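Local structure of oxalate biosynthetic component 1 (Burkholderia thailandensis, 5IKY) at residues N353-I356 with V357-V361; D979-L982 with D983-G986; I132-Q135 with L136-F139; N860-S864 with G865-S869. The protein makes oxalate as a bifunctional enzyme of quorum-sensing-dependent oxalogenesis, combining a serine hydrolase of the alpha/beta-hydrolase class with an additional lyase activity. All coordinates share one frame; numbering follows the deposited sequence.

Contact 1: N353-I356 with V357-V361; sequences NHTI and VENSV
Ser360 reaches back one helical turn to Ile356 and takes hold of its carbonyl twice. Ser360 OG donates to Ile356 O at 2.7 Å and Ser360 N donates to the same oxygen at 2.8 Å, the two arriving from opposite faces of the carbonyl plane. The hydroxyl can do this because it is anti to its own carbonyl carbon (chi1 -67°), which sets it beside the backbone N and facing the preceding turn. A small polar residue suits this place, since Ser360 is buried and its hydroxyl finds an acceptor within the helix itself.

On another side, Thr355 and Asn359 lie alongside each other, pointing the same way, with Thr355 CG2 3.6 Å from Asn359 ND2. Their polar ends turn outward to other parts of the chain: Thr355 OG1 bonds to Asp398 and Asn359 ND2 to the carbonyl of Pro315. Between them runs the backbone bond from Asn359 N to Thr355 O, 2.9 Å long. Val357 sets CG2 3.5 Å from Asn353 O, and its side chain touches Val351 of strand 346-351 and Thr435 and Lys438 of helix 418-442.

Asn353 positions this first turn as N-cap of helix 354-360: its OD1 accepts from Ile356 N at 2.9 Å, while its ND2 bonds to Pro317 O and Gln385 OE1. The helix directly follows strand 346-351 of the parallel sheet, an order consistent with the TIM-barrel clan of the beta-keto acid cleavage enzymes. The cap thus supplies an acceptor for a first-turn N-H, and the extra hydroxyl bond satisfies the buried Ser360 OG inside the helix.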
loop_
_atom_site.group_PDB
_atom_site.type_symbol
_atom_site.label_atom_id
_atom_site.label_comp_id
_atom_site.label_asym_id
_atom_site.label_seq_id
_atom_site.Cartn_x
_atom_site.Cartn_y
_atom_site.Cartn_z
ATOM N N ASN A 353 15.192 23.532 -20.179
ATOM C CA ASN A 353 15.286 24.457 -21.306
ATOM C C ASN A 353 15.738 23.783 -22.599
ATOM O O ASN A 353 16.098 22.605 -22.605
ATOM C CB ASN A 353 16.241 25.601 -20.960
ATOM C CG ASN A 353 17.537 25.113 -20.344
ATOM O OD1 ASN A 353 18.337 24.446 -21.004
ATOM N ND2 ASN A 353 17.763 25.458 -19.080
ATOM N N HIS A 354 15.728 24.543 -23.691
ATOM C CA HIS A 354 16.113 24.020 -24.999
ATOM C C HIS A 354 17.594 23.656 -25.067
ATOM O O HIS A 354 17.988 22.789 -25.846
ATOM C CB HIS A 354 15.775 25.026 -26.100
ATOM C CG HIS A 354 14.315 25.090 -26.427
ATOM N ND1 HIS A 354 13.651 24.063 -27.062
ATOM C CD2 HIS A 354 13.391 26.053 -26.202
ATOM C CE1 HIS A 354 12.380 24.392 -27.217
ATOM N NE2 HIS A 354 12.197 25.596 -26.704
ATOM N N THR A 355 18.410 24.313 -24.251
ATOM C CA THR A 355 19.834 24.003 -24.204
ATOM C C THR A 355 20.057 22.605 -23.624
ATOM O O THR A 355 20.960 21.886 -24.053
ATOM C CB THR A 355 20.612 25.046 -23.381
ATOM O OG1 THR A 355 20.320 26.359 -23.876
ATOM C CG2 THR A 355 22.111 24.798 -23.476
ATOM N N ILE A 356 19.224 22.223 -22.657
ATOM C CA ILE A 356 19.264 20.875 -22.096
ATOM C C ILE A 356 18.951 19.839 -23.172
ATOM O O ILE A 356 19.662 18.843 -23.314
ATOM C CB ILE A 356 18.267 20.703 -20.933
ATOM C CG1 ILE A 356 18.650 21.594 -19.751
ATOM C CG2 ILE A 356 18.198 19.241 -20.497
ATOM C CD1 ILE A 356 19.912 21.168 -19.055
ATOM N N VAL A 357 17.880 20.084 -23.923
ATOM C CA VAL A 357 17.483 19.214 -25.027
ATOM C C VAL A 357 18.626 19.032 -26.015
ATOM O O VAL A 357 18.998 17.914 -26.372
ATOM C CB VAL A 357 16.268 19.783 -25.786
ATOM C CG1 VAL A 357 15.853 18.841 -26.907
ATOM C CG2 VAL A 357 15.112 20.045 -24.836
ATOM N N GLU A 358 19.181 20.159 -26.440
ATOM C CA GLU A 358 20.216 20.191 -27.460
ATOM C C GLU A 358 21.509 19.535 -26.978
ATOM O O GLU A 358 22.213 18.885 -27.754
ATOM C CB GLU A 358 20.447 21.641 -27.888
ATOM C CG GLU A 358 21.854 22.000 -28.287
ATOM C CD GLU A 358 21.939 23.407 -28.851
ATOM O OE1 GLU A 358 22.630 24.255 -28.247
ATOM O OE2 GLU A 358 21.312 23.662 -29.900
ATOM N N ASN A 359 21.811 19.684 -25.692
ATOM C CA ASN A 359 22.966 19.009 -25.111
ATOM C C ASN A 359 22.716 17.512 -24.963
ATOM O O ASN A 359 23.635 16.705 -25.089
ATOM C CB ASN A 359 23.323 19.616 -23.753
ATOM C CG ASN A 359 23.949 20.989 -23.874
ATOM O OD1 ASN A 359 24.463 21.357 -24.930
ATOM N ND2 ASN A 359 23.914 21.756 -22.789
ATOM N N SER A 360 21.462 17.151 -24.705
ATOM C CA SER A 360 21.087 15.754 -24.507
ATOM C C SER A 360 21.170 14.930 -25.788
ATOM O O SER A 360 21.640 13.793 -25.765
ATOM C CB SER A 360 19.670 15.657 -23.938
ATOM O OG SER A 360 19.610 16.186 -22.630
ATOM N N VAL A 361 20.709 15.493 -26.901
ATOM C CA VAL A 361 20.616 14.727 -28.140
ATOM C C VAL A 361 21.913 14.760 -28.939
ATOM O O VAL A 361 22.029 14.103 -29.975
ATOM C CB VAL A 361 19.468 15.232 -29.030
ATOM C CG1 VAL A 361 18.156 15.202 -28.258
ATOM C CG2 VAL A 361 19.768 16.634 -29.551
#

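Contact 2: D979-L982 with D983-G986; sequences DIHL and DWLG
The imidazole of His981 and the indole of Trp984 lie face to face, their planes only 5° apart. The centroid of the imidazole sits 3.7 Å from that of the six-membered indole ring, and Trp984 CH2 lies above the middle of the His981 ring. The same indole face also receives the histidine's methylene: His981 CB stands 3.5 Å from the centroid of the five-membered ring in a CH-pi contact. Thus CB serves one half of the indole and the imidazole the other. At the edge of the indole, NE1 makes a weak hydrogen bond to Pro863 O, and Val946 of helix 937-955 touches the tryptophan side chain.

The two rings are brought together by a type I beta turn from His981 to Trp984, closed by the bond from Trp984 N to His981 O at 3.3 Å. With both CG atoms beside their backbone N (chi1 -54° for His981 and -75° for Trp984), the first and fourth positions of the turn place the rings alongside each other, pointing the same way. At its corners, Leu982 rests on Val1050 of strand 1049-1054, and the exposed Asp983 takes a backbone N-H from Arg1045 on OD1.

This turn belongs to the loop joining strands 969-976 and 988-992, parallel neighbours in the C-terminal sheet. Histidine suits one end by offering a flat ring and a CB to the indole; tryptophan suits the other by adding the NE1 N-H to its broad face. Stack, CH-pi contact and turn bond together fix the rotation of both rings.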
loop_
_atom_site.group_PDB
_atom_site.type_symbol
_atom_site.label_atom_id
_atom_site.label_comp_id
_atom_site.label_asym_id
_atom_site.label_seq_id
_atom_site.Cartn_x
_atom_site.Cartn_y
_atom_site.Cartn_z
ATOM N N ASP A 979 -6.327 -22.051 -7.181
ATOM C CA ASP A 979 -7.114 -21.496 -8.274
ATOM C C ASP A 979 -8.393 -22.286 -8.501
ATOM O O ASP A 979 -8.406 -23.514 -8.399
ATOM C CB ASP A 979 -6.298 -21.463 -9.567
ATOM C CG ASP A 979 -5.271 -20.350 -9.582
ATOM O OD1 ASP A 979 -5.452 -19.358 -8.845
ATOM O OD2 ASP A 979 -4.287 -20.461 -10.344
ATOM N N ILE A 980 -9.471 -21.572 -8.800
ATOM C CA ILE A 980 -10.718 -22.208 -9.199
ATOM C C ILE A 980 -10.781 -22.272 -10.717
ATOM O O ILE A 980 -10.946 -21.250 -11.385
ATOM C CB ILE A 980 -11.947 -21.457 -8.665
ATOM C CG1 ILE A 980 -11.913 -21.395 -7.137
ATOM C CG2 ILE A 980 -13.225 -22.131 -9.144
ATOM C CD1 ILE A 980 -13.084 -20.650 -6.534
ATOM N N HIS A 981 -10.632 -23.474 -11.260
ATOM C CA HIS A 981 -10.676 -23.661 -12.702
ATOM C C HIS A 981 -12.101 -23.468 -13.199
ATOM O O HIS A 981 -12.923 -24.383 -13.147
ATOM C CB HIS A 981 -10.146 -25.040 -13.077
ATOM C CG HIS A 981 -8.778 -25.324 -12.540
ATOM N ND1 HIS A 981 -7.634 -25.151 -13.288
ATOM C CD2 HIS A 981 -8.371 -25.755 -11.323
ATOM C CE1 HIS A 981 -6.581 -25.470 -12.557
ATOM N NE2 HIS A 981 -7.001 -25.840 -11.360
ATOM N N LEU A 982 -12.376 -22.260 -13.677
ATOM C CA LEU A 982 -13.723 -21.847 -14.043
ATOM C C LEU A 982 -14.311 -22.666 -15.192
ATOM O O LEU A 982 -15.520 -22.886 -15.245
ATOM C CB LEU A 982 -13.720 -20.359 -14.407
ATOM C CG LEU A 982 -15.053 -19.715 -14.787
ATOM C CD1 LEU A 982 -16.105 -19.992 -13.727
ATOM C CD2 LEU A 982 -14.870 -18.221 -14.984
ATOM N N ASP A 983 -13.455 -23.127 -16.098
ATOM C CA ASP A 983 -13.918 -23.813 -17.303
ATOM C C ASP A 983 -13.975 -25.335 -17.158
ATOM O O ASP A 983 -14.196 -26.044 -18.140
ATOM C CB ASP A 983 -13.025 -23.447 -18.491
ATOM C CG ASP A 983 -13.180 -21.999 -18.910
ATOM O OD1 ASP A 983 -14.267 -21.426 -18.677
ATOM O OD2 ASP A 983 -12.219 -21.433 -19.473
ATOM N N TRP A 984 -13.780 -25.836 -15.943
ATOM C CA TRP A 984 -13.856 -27.272 -15.698
ATOM C C TRP A 984 -15.272 -27.713 -15.344
ATOM O O TRP A 984 -16.110 -26.896 -14.960
ATOM C CB TRP A 984 -12.909 -27.685 -14.569
ATOM C CG TRP A 984 -11.461 -27.714 -14.938
ATOM C CD1 TRP A 984 -10.900 -27.301 -16.111
ATOM C CD2 TRP A 984 -10.382 -28.192 -14.124
ATOM N NE1 TRP A 984 -9.538 -27.486 -16.076
ATOM C CE2 TRP A 984 -9.195 -28.030 -14.865
ATOM C CE3 TRP A 984 -10.305 -28.732 -12.835
ATOM C CZ2 TRP A 984 -7.947 -28.395 -14.365
ATOM C CZ3 TRP A 984 -9.065 -29.094 -12.341
ATOM C CH2 TRP A 984 -7.902 -28.923 -13.103
ATOM N N LEU A 985 -15.531 -29.011 -15.478
ATOM C CA LEU A 985 -16.748 -29.608 -14.947
ATOM C C LEU A 985 -16.616 -29.754 -13.438
ATOM O O LEU A 985 -15.695 -30.414 -12.956
ATOM C CB LEU A 985 -17.014 -30.974 -15.583
ATOM C CG LEU A 985 -17.871 -31.037 -16.848
ATOM C CD1 LEU A 985 -17.877 -32.450 -17.406
ATOM C CD2 LEU A 985 -19.287 -30.572 -16.550
ATOM N N GLY A 986 -17.525 -29.141 -12.687
ATOM C CA GLY A 986 -17.450 -29.230 -11.243
ATOM C C GLY A 986 -18.471 -28.437 -10.453
ATOM O O GLY A 986 -19.404 -27.853 -11.004
#

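Contact 3: I132-Q135 with L136-F139; sequences IVLQ and LTTF
Gln135 and Phe139 meet at the C-terminal end of helix 126-138, an i to i+4 pair in which an amide oxygen settles over an aromatic face. From CB the glutamine leaves the helix with an off-staggered chi1 of -99°. At CG the chain folds (chi2 -66°), which swings CD and the amide toward the next turn instead of letting them run straight out. At the tip, OE1 stands above the phenyl ring of Phe139, displaced toward the rim, and is nearest CZ at 3.2 Å. Amide and ring planes are 64° apart. The other end of the amide, NE2, donates to Pro194 O, which fixes how the group is turned and leaves OE1 against the ring, probably as tolerated packing.

Glutamine suits this place because its length carries NE2 to a carbonyl outside the helix; phenylalanine packs against Thr158 of strand 156-160 and Lys25. Beneath the amide, Phe139 N completes a helical bond to Gln135 O at 3.1 Å.

Next to this pair two buried threonines turn back on the helix. Thr138 OG1 donates to Leu134 O at a very short 2.5 Å, a length to be taken with caution, and has a weak bond to Lys493 NZ. Thr137 OG1 has one to the backbone N of Lys493. On the apolar side of the helix, Ile132 CG2 lies 4.3 Å from Leu136 CD1; Leu136 continues onto Leu149 and Trp141, and Ile132 onto helix 162-172. Thr137 OG1, set between its own backbone N and carbonyl carbon, donates to Val133 O at 2.6 Å, and Thr137 N donates to that same oxygen at 3.0 Å.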
loop_
_atom_site.group_PDB
_atom_site.type_symbol
_atom_site.label_atom_id
_atom_site.label_comp_id
_atom_site.label_asym_id
_atom_site.label_seq_id
_atom_site.Cartn_x
_atom_site.Cartn_y
_atom_site.Cartn_z
ATOM N N ILE A 132 -10.867 33.806 -1.155
ATOM C CA ILE A 132 -11.311 33.574 0.212
ATOM C C ILE A 132 -11.079 32.119 0.601
ATOM O O ILE A 132 -10.465 31.829 1.628
ATOM C CB ILE A 132 -12.799 33.929 0.391
ATOM C CG1 ILE A 132 -13.004 35.440 0.266
ATOM C CG2 ILE A 132 -13.315 33.432 1.734
ATOM C CD1 ILE A 132 -14.451 35.867 0.363
ATOM N N VAL A 133 -11.570 31.208 -0.234
ATOM C CA VAL A 133 -11.386 29.779 -0.011
ATOM C C VAL A 133 -9.904 29.420 0.050
ATOM O O VAL A 133 -9.484 28.643 0.908
ATOM C CB VAL A 133 -12.072 28.941 -1.112
ATOM C CG1 VAL A 133 -11.705 27.470 -0.975
ATOM C CG2 VAL A 133 -13.584 29.124 -1.054
ATOM N N LEU A 134 -9.113 29.999 -0.846
ATOM C CA LEU A 134 -7.680 29.724 -0.874
ATOM C C LEU A 134 -6.964 30.299 0.345
ATOM O O LEU A 134 -6.027 29.691 0.858
ATOM C CB LEU A 134 -7.050 30.266 -2.158
ATOM C CG LEU A 134 -7.324 29.454 -3.427
ATOM C CD1 LEU A 134 -6.542 30.008 -4.606
ATOM C CD2 LEU A 134 -6.997 27.985 -3.206
ATOM N N GLN A 135 -7.402 31.467 0.808
ATOM C CA GLN A 135 -6.786 32.081 1.981
ATOM C C GLN A 135 -7.083 31.300 3.254
ATOM O O GLN A 135 -6.184 31.041 4.054
ATOM C CB GLN A 135 -7.245 33.530 2.150
ATOM C CG GLN A 135 -6.252 34.551 1.626
ATOM C CD GLN A 135 -4.949 34.572 2.409
ATOM O OE1 GLN A 135 -4.852 34.010 3.500
ATOM N NE2 GLN A 135 -3.940 35.228 1.853
ATOM N N LEU A 136 -8.345 30.926 3.442
ATOM C CA LEU A 136 -8.736 30.214 4.652
ATOM C C LEU A 136 -8.123 28.816 4.690
ATOM O O LEU A 136 -7.671 28.364 5.742
ATOM C CB LEU A 136 -10.261 30.138 4.769
ATOM C CG LEU A 136 -10.968 31.484 4.962
ATOM C CD1 LEU A 136 -12.416 31.295 5.377
ATOM C CD2 LEU A 136 -10.234 32.341 5.979
ATOM N N THR A 137 -8.089 28.138 3.548
ATOM C CA THR A 137 -7.524 26.792 3.503
ATOM C C THR A 137 -6.003 26.828 3.643
ATOM O O THR A 137 -5.399 25.868 4.127
ATOM C CB THR A 137 -7.903 26.045 2.207
ATOM O OG1 THR A 137 -7.556 26.838 1.064
ATOM C CG2 THR A 137 -9.397 25.744 2.185
ATOM N N THR A 138 -5.389 27.930 3.221
ATOM C CA THR A 138 -3.963 28.146 3.455
ATOM C C THR A 138 -3.711 28.264 4.954
ATOM O O THR A 138 -2.685 27.815 5.460
ATOM C CB THR A 138 -3.443 29.415 2.739
ATOM O OG1 THR A 138 -3.644 29.293 1.325
ATOM C CG2 THR A 138 -1.959 29.622 3.012
ATOM N N PHE A 139 -4.673 28.854 5.660
ATOM C CA PHE A 139 -4.558 29.077 7.095
ATOM C C PHE A 139 -4.926 27.846 7.914
ATOM O O PHE A 139 -4.813 27.859 9.140
ATOM C CB PHE A 139 -5.435 30.255 7.521
ATOM C CG PHE A 139 -4.860 31.596 7.174
ATOM C CD1 PHE A 139 -3.543 31.713 6.759
ATOM C CD2 PHE A 139 -5.628 32.742 7.285
ATOM C CE1 PHE A 139 -3.007 32.948 6.443
ATOM C CE2 PHE A 139 -5.100 33.980 6.973
ATOM C CZ PHE A 139 -3.787 34.084 6.552
#

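Contact 4: N860-S864 with G865-S869; sequences NADPS and GIYFS
Asp862 has CG anti to its backbone N (chi1 -166°), a setting that throws the carboxylate across the loop toward the amides of Ile866 and Tyr867. With chi2 at 26°, OD2 faces both N-H groups. Tyr867 N donates at 2.8 Å and Ile866 N at 3.1 Å to Asp862 OD2, each on the syn side but from opposite faces of the carboxylate plane. One oxygen is thus gripped twice, and two consecutive backbone amides are satisfied by a single side chain.

The second oxygen, Asp862 OD1, has Ile866 CG1 3.4 Å away and also Ser864 O at 3.0 Å, an unfavourable neighbour because both oxygens are acceptors. CG1 is there because it sits between the backbone N and the carbonyl carbon (chi1 68°), turned inward over the loop. Tyr867 brings its CB to 3.1 Å from Asp862 OD2, after which the ring leads off to pack on His854, Ala858 and Leu859 of helix 849-860; OH makes weak bonds to Asn855 of that helix and to Glu549.

Aspartate suits this position since it is buried, short enough to stay within the loop and able to accept on one oxygen from two donors. The two N-H groups probably favour its negative charge, while Ser864 O would work against it. Ile866 N also makes a weak bond to Ser864 O, 2.6 Å away, closing an inverse gamma turn centred on Gly865. That turn, beside an aspartate accepting from two successive amides, shapes the loop from helix 849-860 to helix 870-879, whose N-cap is Ser869, in the C-terminal part related to alpha/beta hydrolases.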
loop_
_atom_site.group_PDB
_atom_site.type_symbol
_atom_site.label_atom_id
_atom_site.label_comp_id
_atom_site.label_asym_id
_atom_site.label_seq_id
_atom_site.Cartn_x
_atom_site.Cartn_y
_atom_site.Cartn_z
ATOM N N ASN A 860 -2.984 -26.283 -9.742
ATOM C CA ASN A 860 -2.985 -25.017 -10.467
ATOM C C ASN A 860 -2.380 -25.149 -11.859
ATOM O O ASN A 860 -2.856 -24.534 -12.814
ATOM C CB ASN A 860 -2.210 -23.952 -9.686
ATOM C CG ASN A 860 -3.034 -23.303 -8.592
ATOM O OD1 ASN A 860 -4.134 -23.751 -8.270
ATOM N ND2 ASN A 860 -2.498 -22.237 -8.013
ATOM N N ALA A 861 -1.327 -25.957 -11.961
ATOM C CA ALA A 861 -0.563 -26.086 -13.198
ATOM C C ALA A 861 -1.127 -27.161 -14.115
ATOM O O ALA A 861 -0.526 -27.492 -15.137
ATOM C CB ALA A 861 0.896 -26.381 -12.883
ATOM N N ASP A 862 -2.282 -27.706 -13.747
ATOM C CA ASP A 862 -2.929 -28.742 -14.541
ATOM C C ASP A 862 -3.957 -28.125 -15.488
ATOM O O ASP A 862 -5.000 -27.644 -15.048
ATOM C CB ASP A 862 -3.588 -29.776 -13.628
ATOM C CG ASP A 862 -3.975 -31.045 -14.361
ATOM O OD1 ASP A 862 -3.347 -31.357 -15.396
ATOM O OD2 ASP A 862 -4.907 -31.734 -13.894
ATOM N N PRO A 863 -3.659 -28.132 -16.797
ATOM C CA PRO A 863 -4.535 -27.528 -17.809
ATOM C C PRO A 863 -5.831 -28.313 -18.019
ATOM O O PRO A 863 -6.896 -27.711 -18.148
ATOM C CB PRO A 863 -3.671 -27.549 -19.071
ATOM C CG PRO A 863 -2.740 -28.692 -18.866
ATOM C CD PRO A 863 -2.447 -28.720 -17.395
ATOM N N SER A 864 -5.733 -29.638 -18.059
ATOM C CA SER A 864 -6.903 -30.499 -18.199
ATOM C C SER A 864 -7.205 -31.170 -16.867
ATOM O O SER A 864 -6.289 -31.564 -16.155
ATOM C CB SER A 864 -6.676 -31.553 -19.283
ATOM O OG SER A 864 -6.243 -30.958 -20.495
ATOM N N GLY A 865 -8.483 -31.304 -16.530
ATOM C CA GLY A 865 -8.870 -31.888 -15.257
ATOM C C GLY A 865 -8.486 -33.352 -15.126
ATOM O O GLY A 865 -9.337 -34.234 -15.242
ATOM N N ILE A 866 -7.204 -33.612 -14.879
ATOM C CA ILE A 866 -6.699 -34.982 -14.826
ATOM C C ILE A 866 -5.919 -35.298 -13.550
ATOM O O ILE A 866 -5.669 -36.465 -13.246
ATOM C CB ILE A 866 -5.784 -35.290 -16.035
ATOM C CG1 ILE A 866 -4.482 -34.491 -15.942
ATOM C CG2 ILE A 866 -6.504 -35.012 -17.349
ATOM C CD1 ILE A 866 -3.479 -34.828 -17.024
ATOM N N TYR A 867 -5.538 -34.267 -12.803
ATOM C CA TYR A 867 -4.677 -34.453 -11.637
ATOM C C TYR A 867 -5.460 -34.589 -10.332
ATOM O O TYR A 867 -6.376 -33.811 -10.059
ATOM C CB TYR A 867 -3.687 -33.289 -11.526
ATOM C CG TYR A 867 -2.711 -33.395 -10.377
ATOM C CD1 TYR A 867 -2.971 -32.778 -9.160
ATOM C CD2 TYR A 867 -1.523 -34.103 -10.511
ATOM C CE1 TYR A 867 -2.082 -32.868 -8.109
ATOM C CE2 TYR A 867 -0.626 -34.197 -9.463
ATOM C CZ TYR A 867 -0.911 -33.578 -8.265
ATOM O OH TYR A 867 -0.024 -33.668 -7.216
ATOM N N PHE A 868 -5.085 -35.583 -9.530
ATOM C CA PHE A 868 -5.654 -35.764 -8.198
ATOM C C PHE A 868 -4.714 -36.585 -7.313
ATOM O O PHE A 868 -4.027 -37.487 -7.792
ATOM C CB PHE A 868 -7.032 -36.429 -8.277
ATOM C CG PHE A 868 -7.004 -37.836 -8.801
ATOM C CD1 PHE A 868 -6.957 -38.084 -10.163
ATOM C CD2 PHE A 868 -7.040 -38.913 -7.930
ATOM C CE1 PHE A 868 -6.935 -39.379 -10.646
ATOM C CE2 PHE A 868 -7.022 -40.210 -8.407
ATOM C CZ PHE A 868 -6.968 -40.444 -9.767
ATOM N N SER A 869 -4.689 -36.266 -6.022
ATOM C CA SER A 869 -3.784 -36.924 -5.084
ATOM C C SER A 869 -4.391 -38.187 -4.488
ATOM O O SER A 869 -5.577 -38.466 -4.668
ATOM C CB SER A 869 -3.395 -35.968 -3.955
ATOM O OG SER A 869 -4.517 -35.647 -3.148
#

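Contact 3 is the most buried of the four and contact 1 is partly buried, both at helices; contacts 2 and 4 are surface loops. In the helical pair, side-chain hydroxyls and an N-cap amide supplement the regular backbone bonds, whereas the loops rely on ring stacking in contact 2 and on a carboxylate gathering amides in contact 4. Contacts 1 and 3 belong to different family regions, their centres about 40 Å apart. Contacts 2 and 4 share the C-terminal region and touch: Asp979 N lies 3.0 Å from Asn860 OD1, probably hydrogen-bonded, and Trp984 CZ2 packs 3.1 Å from Asp862 O, joining the two loops.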